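Local atomic coordinates of 11S globulin isoform 1 (Cocos nucifera, PDB entry 5WPW), a protein that serves as a seed storage protein of coconut, a nutrient reservoir built as a hexamer and a potential food allergen. Residues A10-R15 against E334-Q339; N304-S309 against K364-A369; H308-C313 against G338-V343. The protein carries 2 engineered substitutions. All coordinates share one frame; numbering follows the deposited sequence.

Contact 1 of 3, residues A10-R15 against E334-Q339; sequences ALEPTR and ELRQGQ
Glu12 meets Arg336 through two flat groups, a carboxylate and a guanidinium, whose planes stand 89° apart. OE2 of Glu12 approaches at a slant and stops 3.9 Å from NH2 of Arg336. The pair is a long salt bridge. One face of the Arg336 guanidinium has NE2 of Gln339 over its centre, 3.0 Å above the plane. Both groups are donors, so no hydrogen bond forms between them. The carboxylate oxygen OE2 of Glu12 also comes to 3.8 Å from NE2 of Gln339. Its charge probably eases the close approach of the two donors.

The other end of the amide is tied down. OE1 of Gln339 accepts a hydrogen bond from the backbone N of Arg336 at 3.0 Å, with the donor 48° out of the carbonyl plane. This bond fixes the rotation of the amide and turns NE2 to the guanidinium. Arg336 has CG between its backbone N and carbonyl carbon (chi1 51°), and its chain then runs extended past the amide. The backbone here makes a type II turn from Arg336 to Gln339, with Gly338 at the third position.

Apolar contact is small. CB of Ala10 touches CD2 of Leu335 at 3.6 Å. The carbonyl O of Leu11 receives a CA-H contact from Gln339 CA at 3.5 Å.

The site joins the two cupin halves of the chain. Leu11 turns its side chain to Phe34 of helix 32-37 and to Phe27, while its backbone bonds to Leu340 of strand 340-343. Leu335 lies on strand 329-336, bonded through its backbone to Gly318 of strand 317-323.

Contact 2 of 3, residues N304-S309 against K364-A369; sequences NINAHS and KTSDRA
Lys364, Asn306 and Thr365 bury the most surface where residues 304-309 meet residues 364-369. Lys364 runs extended from CG onward and passes Ser309, whose OG lies 3.7 Å from Lys364 CE. Its ammonium then reaches Asn304, and the two side chains cross at about a right angle. NZ of Lys364 gives a hydrogen bond of 2.8 Å to OD1 of Asn304, in the carbonyl plane of that amide. Glu289 is a further, weak and long ion-pair partner of NZ.

ND2 of Asn306 donates to the backbone O of Arg368 at 3.2 Å, and the N-H points straight at it (178°). The oxygen lies in the amide plane of Asn306, although the donor sits well above the carbonyl plane of Arg368. OD1 is bonded to the backbone N of Met370, just past the segment. OD1 of Asn306 also lies 3.3 Å from CA of Ala369. Bonds at both ends fix the rotation of the amide.

Both segments are loops of the C-terminal cupin domain, a beta-barrel. Residues 304-309 link strand 298-304 to strand 309-314, which belong to different sheets. Residues 364-369 likewise link strand 357-364 to strand 371-373. Across the contact CB of Ala307 packs 3.7 Å from CB of Ser366.

Thr365 is the centre of an inverse gamma turn and pairs with His308 by two bonds. The backbone N of Thr365 donates to His308 O at 3.1 Å. In return the backbone N of His308 donates to Thr365 OG1 at 3.0 Å, the hydroxyl being placed between N and carbonyl carbon by a chi1 of 64°. OG1 is also hydrogen-bonded to Gln148 of a second subunit. The His308 ring bonds Gln345 N through ND1 and, weakly, the backbone O of that same Gln148 through NE2.

Contact 3 of 3, residues H308-C313 against G338-V343; sequences HSIMYC and GQLLIV
The carbonyl O of Met311 is gripped by two groups of the facing strand. The backbone N of Leu341 donates to Met311 O at 2.7 Å, and CA of Leu340 adds a CA-H contact to the same oxygen at 3.2 Å. This is antiparallel pairing of strands 309-314 and 340-343 in the C-terminal cupin beta-barrel. Met311 with Leu341, and Ser309 with Val343, are hydrogen-bonded pairs. Ile310 with Ile342 and Tyr312 with Leu340 are non-hydrogen-bonded pairs. Beyond the last pair, the backbone N of Cys313 donates to Gln339 O at 2.9 Å, and Gly338 N bonds back to Cys313 O.

Ile310, Tyr312, Leu340 and Ile342 share one sheet face. Ile310 and Ile342 lie side by side and point the same way. A chi2 of -74° folds CD1 of Ile342 back to 3.5 Å from both CG1 and CG2 of Ile310. CG2 of Ile310 also meets CD1 of Leu340 at 3.9 Å. Residues of helix 32-37, Phe34 and Ala37, pack on Leu340 and Ile342. Met311 and Val343 are on the reverse face, with Met349 of strand 348-354 touching both. The Met311 chain bends at its end, which brings CE to 3.7 Å from CG2 of Val343.

On its far side strand 309-314 bonds to strand 357-364, through Ile310 with Ile363 and Tyr312 with Val361. The Tyr312 ring runs along the backbone of Gln339 and Gly338. CB of Leu340 is at its edge. At the end of the ring, OH of Tyr312, which has a weak hydrogen bond to Arg43, comes to 3.3 Å from CA of Gly338.

In the fold
The chain enters contact 1 first, in the loop before strand 15-19. It then runs through the N-terminal cupin domain and into the C-terminal one before residues 334-339 close this loop of 318 residues. Contacts 2 and 3 start from the same place, sharing His308 and Ser309. Contact 3 closes after 24 residues, at 338-343, and contact 2 after 54, at 364-369, so contact 3 nests within contact 2. Contact 1 crosses contact 2, because their segments alternate. Contacts 1 and 3 share Gly338 and Gln339. Contact 1 joins the two cupin domains, whereas contacts 2 and 3 tie strands and loops inside the second.

Contact 1 of 3, residues A10-R15 against E334-Q339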
loop_
_atom_site.group_PDB
_atom_site.type_symbol
_atom_site.label_atom_id
_atom_site.label_comp_id
_atom_site.label_asym_id
_atom_site.label_seq_id
_atom_site.Cartn_x
_atom_site.Cartn_y
_atom_site.Cartn_z
ATOM N N ALA A 10 1.130 35.634 19.635
ATOM C CA ALA A 10 -0.118 35.517 18.899
ATOM C C ALA A 10 -0.078 36.431 17.683
ATOM O O ALA A 10 0.484 37.529 17.728
ATOM C CB ALA A 10 -1.303 35.860 19.798
ATOM N N LEU A 11 -0.644 35.958 16.583
ATOM C CA LEU A 11 -0.548 36.642 15.307
ATOM C C LEU A 11 -1.913 37.139 14.859
ATOM O O LEU A 11 -2.952 36.573 15.207
ATOM C CB LEU A 11 0.039 35.720 14.231
ATOM C CG LEU A 11 1.509 35.353 14.410
ATOM C CD1 LEU A 11 1.864 34.122 13.593
ATOM C CD2 LEU A 11 2.393 36.526 14.033
ATOM N N GLU A 12 -1.886 38.198 14.069
ATOM C CA GLU A 12 -3.054 38.779 13.436
ATOM C C GLU A 12 -2.666 39.146 12.017
ATOM O O GLU A 12 -1.475 39.189 11.683
ATOM C CB GLU A 12 -3.561 40.009 14.206
ATOM C CG GLU A 12 -4.601 39.660 15.241
ATOM C CD GLU A 12 -5.365 40.873 15.737
ATOM O OE1 GLU A 12 -5.935 41.615 14.896
ATOM O OE2 GLU A 12 -5.392 41.074 16.969
ATOM N N PRO A 13 -3.643 39.370 11.142
ATOM C CA PRO A 13 -3.332 39.686 9.742
ATOM C C PRO A 13 -2.520 40.968 9.591
ATOM O O PRO A 13 -2.805 41.987 10.223
ATOM C CB PRO A 13 -4.716 39.822 9.108
ATOM C CG PRO A 13 -5.553 38.885 9.898
ATOM C CD PRO A 13 -5.061 39.009 11.313
ATOM N N THR A 14 -1.506 40.910 8.726
ATOM C CA THR A 14 -0.650 42.064 8.472
ATOM C C THR A 14 -1.233 42.984 7.407
ATOM O O THR A 14 -1.305 44.198 7.608
ATOM C CB THR A 14 0.756 41.623 8.054
ATOM O OG1 THR A 14 0.676 40.784 6.893
ATOM C CG2 THR A 14 1.422 40.868 9.180
ATOM N N ARG A 15 -1.648 42.436 6.271
ATOM C CA ARG A 15 -2.219 43.252 5.213
ATOM C C ARG A 15 -3.629 42.779 4.891
ATOM O O ARG A 15 -3.984 41.613 5.098
ATOM C CB ARG A 15 -1.320 43.263 3.965
ATOM C CG ARG A 15 -1.604 42.234 2.902
ATOM C CD ARG A 15 -0.744 42.547 1.688
ATOM N NE ARG A 15 -0.586 41.417 0.775
ATOM C CZ ARG A 15 0.145 40.336 1.032
ATOM N NH1 ARG A 15 0.783 40.223 2.190
ATOM N NH2 ARG A 15 0.238 39.369 0.123
ATOM N N GLU A 334 -2.758 35.189 26.774
ATOM C CA GLU A 334 -4.143 34.920 26.458
ATOM C C GLU A 334 -4.267 34.709 24.955
ATOM O O GLU A 334 -3.360 35.019 24.188
ATOM C CB GLU A 334 -5.023 36.085 26.950
ATOM C CG GLU A 334 -6.547 35.929 26.779
ATOM C CD GLU A 334 -7.360 37.074 27.412
ATOM O OE1 GLU A 334 -7.576 38.111 26.736
ATOM O OE2 GLU A 334 -7.816 36.921 28.567
ATOM N N LEU A 335 -5.378 34.143 24.536
ATOM C CA LEU A 335 -5.754 34.160 23.136
ATOM C C LEU A 335 -7.208 34.588 23.089
ATOM O O LEU A 335 -8.004 34.160 23.934
ATOM C CB LEU A 335 -5.562 32.782 22.469
ATOM C CG LEU A 335 -4.268 32.434 21.733
ATOM C CD1 LEU A 335 -4.481 31.176 20.914
ATOM C CD2 LEU A 335 -3.800 33.547 20.822
ATOM N N ARG A 336 -7.555 35.438 22.124
ATOM C CA ARG A 336 -8.946 35.825 21.957
ATOM C C ARG A 336 -9.346 35.640 20.502
ATOM O O ARG A 336 -8.521 35.309 19.643
ATOM C CB ARG A 336 -9.197 37.270 22.418
ATOM C CG ARG A 336 -8.237 38.277 21.830
ATOM C CD ARG A 336 -8.270 39.620 22.577
ATOM N NE ARG A 336 -7.152 40.478 22.187
ATOM C CZ ARG A 336 -7.060 41.098 21.013
ATOM N NH1 ARG A 336 -8.023 40.961 20.105
ATOM N NH2 ARG A 336 -6.000 41.855 20.744
ATOM N N GLN A 337 -10.638 35.842 20.247
ATOM C CA GLN A 337 -11.199 35.685 18.913
ATOM C C GLN A 337 -10.363 36.403 17.857
ATOM O O GLN A 337 -9.989 37.574 18.012
ATOM C CB GLN A 337 -12.637 36.206 18.890
ATOM C CG GLN A 337 -13.240 36.274 17.493
ATOM C CD GLN A 337 -14.738 36.475 17.511
ATOM O OE1 GLN A 337 -15.440 35.904 18.352
ATOM N NE2 GLN A 337 -15.238 37.302 16.596
ATOM N N GLY A 338 -10.057 35.681 16.779
ATOM C CA GLY A 338 -9.347 36.241 15.647
ATOM C C GLY A 338 -7.844 36.126 15.703
ATOM O O GLY A 338 -7.177 36.508 14.734
ATOM N N GLN A 339 -7.284 35.597 16.788
ATOM C CA GLN A 339 -5.842 35.466 16.915
ATOM C C GLN A 339 -5.378 34.050 16.604
ATOM O O GLN A 339 -6.096 33.067 16.815
ATOM C CB GLN A 339 -5.382 35.848 18.319
ATOM C CG GLN A 339 -5.994 37.158 18.774
ATOM C CD GLN A 339 -5.376 37.671 20.038
ATOM O OE1 GLN A 339 -5.170 36.927 20.985
ATOM N NE2 GLN A 339 -5.074 38.962 20.062
#

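Contact 2 of 3, residues N304-S309 against K364-A369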
loop_
_atom_site.group_PDB
_atom_site.type_symbol
_atom_site.label_atom_id
_atom_site.label_comp_id
_atom_site.label_asym_id
_atom_site.label_seq_id
_atom_site.Cartn_x
_atom_site.Cartn_y
_atom_site.Cartn_z
ATOM N N ASN A 304 2.694 17.842 20.425
ATOM C CA ASN A 304 2.365 17.273 19.134
ATOM C C ASN A 304 3.511 16.390 18.681
ATOM O O ASN A 304 4.658 16.838 18.618
ATOM C CB ASN A 304 2.118 18.367 18.099
ATOM C CG ASN A 304 0.823 19.086 18.344
ATOM O OD1 ASN A 304 -0.248 18.566 18.042
ATOM N ND2 ASN A 304 0.908 20.279 18.917
ATOM N N ILE A 305 3.179 15.155 18.326
ATOM C CA ILE A 305 4.201 14.156 18.043
ATOM C C ILE A 305 4.762 14.338 16.647
ATOM O O ILE A 305 5.985 14.365 16.452
ATOM C CB ILE A 305 3.627 12.741 18.216
ATOM C CG1 ILE A 305 3.439 12.424 19.703
ATOM C CG2 ILE A 305 4.533 11.719 17.566
ATOM C CD1 ILE A 305 2.631 11.188 19.927
ATOM N N ASN A 306 3.879 14.467 15.657
ATOM C CA ASN A 306 4.296 14.328 14.261
ATOM C C ASN A 306 3.877 15.518 13.410
ATOM O O ASN A 306 3.818 15.395 12.185
ATOM C CB ASN A 306 3.739 13.025 13.663
ATOM C CG ASN A 306 2.222 12.905 13.755
ATOM O OD1 ASN A 306 1.533 13.638 14.496
ATOM N ND2 ASN A 306 1.687 11.952 13.008
ATOM N N ALA A 307 3.643 16.683 14.017
ATOM C CA ALA A 307 3.118 17.807 13.242
ATOM C C ALA A 307 3.264 19.101 14.034
ATOM O O ALA A 307 3.344 19.087 15.267
ATOM C CB ALA A 307 1.654 17.584 12.872
ATOM N N HIS A 308 3.306 20.218 13.305
ATOM C CA HIS A 308 3.066 21.525 13.896
ATOM C C HIS A 308 1.563 21.736 14.016
ATOM O O HIS A 308 0.775 21.152 13.264
ATOM C CB HIS A 308 3.647 22.669 13.057
ATOM C CG HIS A 308 5.087 22.501 12.670
ATOM N ND1 HIS A 308 6.116 22.512 13.586
ATOM C CD2 HIS A 308 5.669 22.367 11.455
ATOM C CE1 HIS A 308 7.267 22.366 12.959
ATOM N NE2 HIS A 308 7.023 22.272 11.665
ATOM N N SER A 309 1.175 22.601 14.953
ATOM C CA SER A 309 -0.217 22.945 15.183
ATOM C C SER A 309 -0.407 24.437 14.931
ATOM O O SER A 309 0.260 25.272 15.560
ATOM C CB SER A 309 -0.633 22.572 16.607
ATOM O OG SER A 309 -2.018 22.778 16.816
ATOM N N LYS A 364 -3.172 20.955 11.573
ATOM C CA LYS A 364 -1.898 20.306 11.874
ATOM C C LYS A 364 -1.277 19.796 10.588
ATOM O O LYS A 364 -1.988 19.349 9.689
ATOM C CB LYS A 364 -2.099 19.188 12.904
ATOM C CG LYS A 364 -2.745 19.730 14.205
ATOM C CD LYS A 364 -2.839 18.700 15.341
ATOM C CE LYS A 364 -3.316 19.368 16.647
ATOM N NZ LYS A 364 -3.088 18.472 17.824
ATOM N N THR A 365 0.063 19.866 10.522
ATOM C CA THR A 365 0.834 19.650 9.290
ATOM C C THR A 365 1.176 18.179 9.078
ATOM O O THR A 365 2.310 17.828 8.744
ATOM C CB THR A 365 2.100 20.511 9.276
ATOM O OG1 THR A 365 2.996 20.132 10.327
ATOM C CG2 THR A 365 1.769 21.991 9.413
ATOM N N SER A 366 0.188 17.304 9.258
ATOM C CA SER A 366 0.359 15.893 8.980
ATOM C C SER A 366 -1.018 15.278 8.874
ATOM O O SER A 366 -1.941 15.662 9.598
ATOM C CB SER A 366 1.171 15.194 10.091
ATOM O OG SER A 366 1.467 13.847 9.751
ATOM N N ASP A 367 -1.151 14.302 7.991
ATOM C CA ASP A 367 -2.275 13.419 8.166
ATOM C C ASP A 367 -2.086 12.655 9.473
ATOM O O ASP A 367 -0.957 12.371 9.900
ATOM C CB ASP A 367 -2.420 12.437 7.011
ATOM C CG ASP A 367 -3.632 11.545 7.190
ATOM O OD1 ASP A 367 -4.616 12.023 7.835
ATOM O OD2 ASP A 367 -3.615 10.391 6.710
ATOM N N ARG A 368 -3.206 12.340 10.109
ATOM C CA ARG A 368 -3.242 11.569 11.350
ATOM C C ARG A 368 -2.277 12.164 12.371
ATOM O O ARG A 368 -1.439 11.485 12.971
ATOM C CB ARG A 368 -2.974 10.089 11.063
ATOM C CG ARG A 368 -4.002 9.574 10.047
ATOM C CD ARG A 368 -4.026 8.081 9.869
ATOM N NE ARG A 368 -2.706 7.550 9.568
ATOM C CZ ARG A 368 -2.478 6.280 9.246
ATOM N NH1 ARG A 368 -3.496 5.428 9.167
ATOM N NH2 ARG A 368 -1.237 5.869 8.987
ATOM N N ALA A 369 -2.375 13.479 12.522
ATOM C CA ALA A 369 -1.616 14.161 13.553
ATOM C C ALA A 369 -2.008 13.588 14.909
ATOM O O ALA A 369 -3.183 13.309 15.166
ATOM C CB ALA A 369 -1.899 15.668 13.502
#

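Contact 3 of 3, residues H308-C313 against G338-V343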
loop_
_atom_site.group_PDB
_atom_site.type_symbol
_atom_site.label_atom_id
_atom_site.label_comp_id
_atom_site.label_asym_id
_atom_site.label_seq_id
_atom_site.Cartn_x
_atom_site.Cartn_y
_atom_site.Cartn_z
ATOM N N HIS A 308 3.306 20.218 13.305
ATOM C CA HIS A 308 3.066 21.525 13.896
ATOM C C HIS A 308 1.563 21.736 14.016
ATOM O O HIS A 308 0.775 21.152 13.264
ATOM C CB HIS A 308 3.647 22.669 13.057
ATOM C CG HIS A 308 5.087 22.501 12.670
ATOM N ND1 HIS A 308 6.116 22.512 13.586
ATOM C CD2 HIS A 308 5.669 22.367 11.455
ATOM C CE1 HIS A 308 7.267 22.366 12.959
ATOM N NE2 HIS A 308 7.023 22.272 11.665
ATOM N N SER A 309 1.175 22.601 14.953
ATOM C CA SER A 309 -0.217 22.945 15.183
ATOM C C SER A 309 -0.407 24.437 14.931
ATOM O O SER A 309 0.260 25.272 15.560
ATOM C CB SER A 309 -0.633 22.572 16.607
ATOM O OG SER A 309 -2.018 22.778 16.816
ATOM N N ILE A 310 -1.314 24.769 14.013
ATOM C CA ILE A 310 -1.675 26.149 13.707
ATOM C C ILE A 310 -3.022 26.396 14.372
ATOM O O ILE A 310 -4.067 25.941 13.901
ATOM C CB ILE A 310 -1.723 26.415 12.201
ATOM C CG1 ILE A 310 -0.351 26.161 11.584
ATOM C CG2 ILE A 310 -2.122 27.858 11.930
ATOM C CD1 ILE A 310 -0.181 24.791 10.995
ATOM N N MET A 311 -3.000 27.115 15.486
ATOM C CA MET A 311 -4.180 27.267 16.318
ATOM C C MET A 311 -4.793 28.640 16.080
ATOM O O MET A 311 -4.087 29.656 16.148
ATOM C CB MET A 311 -3.812 27.106 17.788
ATOM C CG MET A 311 -5.004 27.076 18.706
ATOM S SD MET A 311 -4.548 26.790 20.439
ATOM C CE MET A 311 -2.881 26.204 20.252
ATOM N N TYR A 312 -6.106 28.668 15.843
ATOM C CA TYR A 312 -6.859 29.895 15.594
ATOM C C TYR A 312 -8.033 29.953 16.556
ATOM O O TYR A 312 -8.847 29.028 16.590
ATOM C CB TYR A 312 -7.362 29.943 14.147
ATOM C CG TYR A 312 -8.186 31.166 13.826
ATOM C CD1 TYR A 312 -7.575 32.391 13.613
ATOM C CD2 TYR A 312 -9.573 31.100 13.741
ATOM C CE1 TYR A 312 -8.314 33.513 13.319
ATOM C CE2 TYR A 312 -10.325 32.231 13.450
ATOM C CZ TYR A 312 -9.679 33.428 13.230
ATOM O OH TYR A 312 -10.390 34.563 12.948
ATOM N N CYS A 313 -8.146 31.040 17.321
ATOM C CA CYS A 313 -9.224 31.140 18.308
ATOM C C CYS A 313 -10.478 31.727 17.658
ATOM O O CYS A 313 -10.438 32.819 17.075
ATOM C CB CYS A 313 -8.794 31.967 19.516
ATOM S SG CYS A 313 -10.166 32.264 20.669
ATOM N N GLY A 338 -10.057 35.681 16.779
ATOM C CA GLY A 338 -9.347 36.241 15.647
ATOM C C GLY A 338 -7.844 36.126 15.703
ATOM O O GLY A 338 -7.177 36.508 14.734
ATOM N N GLN A 339 -7.284 35.597 16.788
ATOM C CA GLN A 339 -5.842 35.466 16.915
ATOM C C GLN A 339 -5.378 34.050 16.604
ATOM O O GLN A 339 -6.096 33.067 16.815
ATOM C CB GLN A 339 -5.382 35.848 18.319
ATOM C CG GLN A 339 -5.994 37.158 18.774
ATOM C CD GLN A 339 -5.376 37.671 20.038
ATOM O OE1 GLN A 339 -5.170 36.927 20.985
ATOM N NE2 GLN A 339 -5.074 38.962 20.062
ATOM N N LEU A 340 -4.133 33.969 16.190
ATOM C CA LEU A 340 -3.537 32.745 15.689
ATOM C C LEU A 340 -2.248 32.477 16.442
ATOM O O LEU A 340 -1.495 33.405 16.760
ATOM C CB LEU A 340 -3.276 32.864 14.198
ATOM C CG LEU A 340 -2.633 31.695 13.469
ATOM C CD1 LEU A 340 -3.208 31.612 12.069
ATOM C CD2 LEU A 340 -1.140 31.908 13.423
ATOM N N LEU A 341 -1.986 31.201 16.705
ATOM C CA LEU A 341 -0.781 30.799 17.419
ATOM C C LEU A 341 -0.256 29.535 16.764
ATOM O O LEU A 341 -0.994 28.555 16.656
ATOM C CB LEU A 341 -1.063 30.520 18.901
ATOM C CG LEU A 341 0.119 30.119 19.781
ATOM C CD1 LEU A 341 1.111 31.287 19.866
ATOM C CD2 LEU A 341 -0.326 29.654 21.198
ATOM N N ILE A 342 1.012 29.542 16.382
ATOM C CA ILE A 342 1.675 28.332 15.897
ATOM C C ILE A 342 2.391 27.643 17.052
ATOM O O ILE A 342 3.273 28.225 17.694
ATOM C CB ILE A 342 2.663 28.654 14.775
ATOM C CG1 ILE A 342 2.071 29.663 13.790
ATOM C CG2 ILE A 342 3.100 27.361 14.072
ATOM C CD1 ILE A 342 1.051 29.109 12.893
ATOM N N VAL A 343 2.058 26.379 17.283
ATOM C CA VAL A 343 2.765 25.577 18.270
ATOM C C VAL A 343 3.625 24.570 17.509
ATOM O O VAL A 343 3.094 23.669 16.842
ATOM C CB VAL A 343 1.793 24.902 19.241
ATOM C CG1 VAL A 343 2.542 24.174 20.368
ATOM C CG2 VAL A 343 0.821 25.985 19.839
#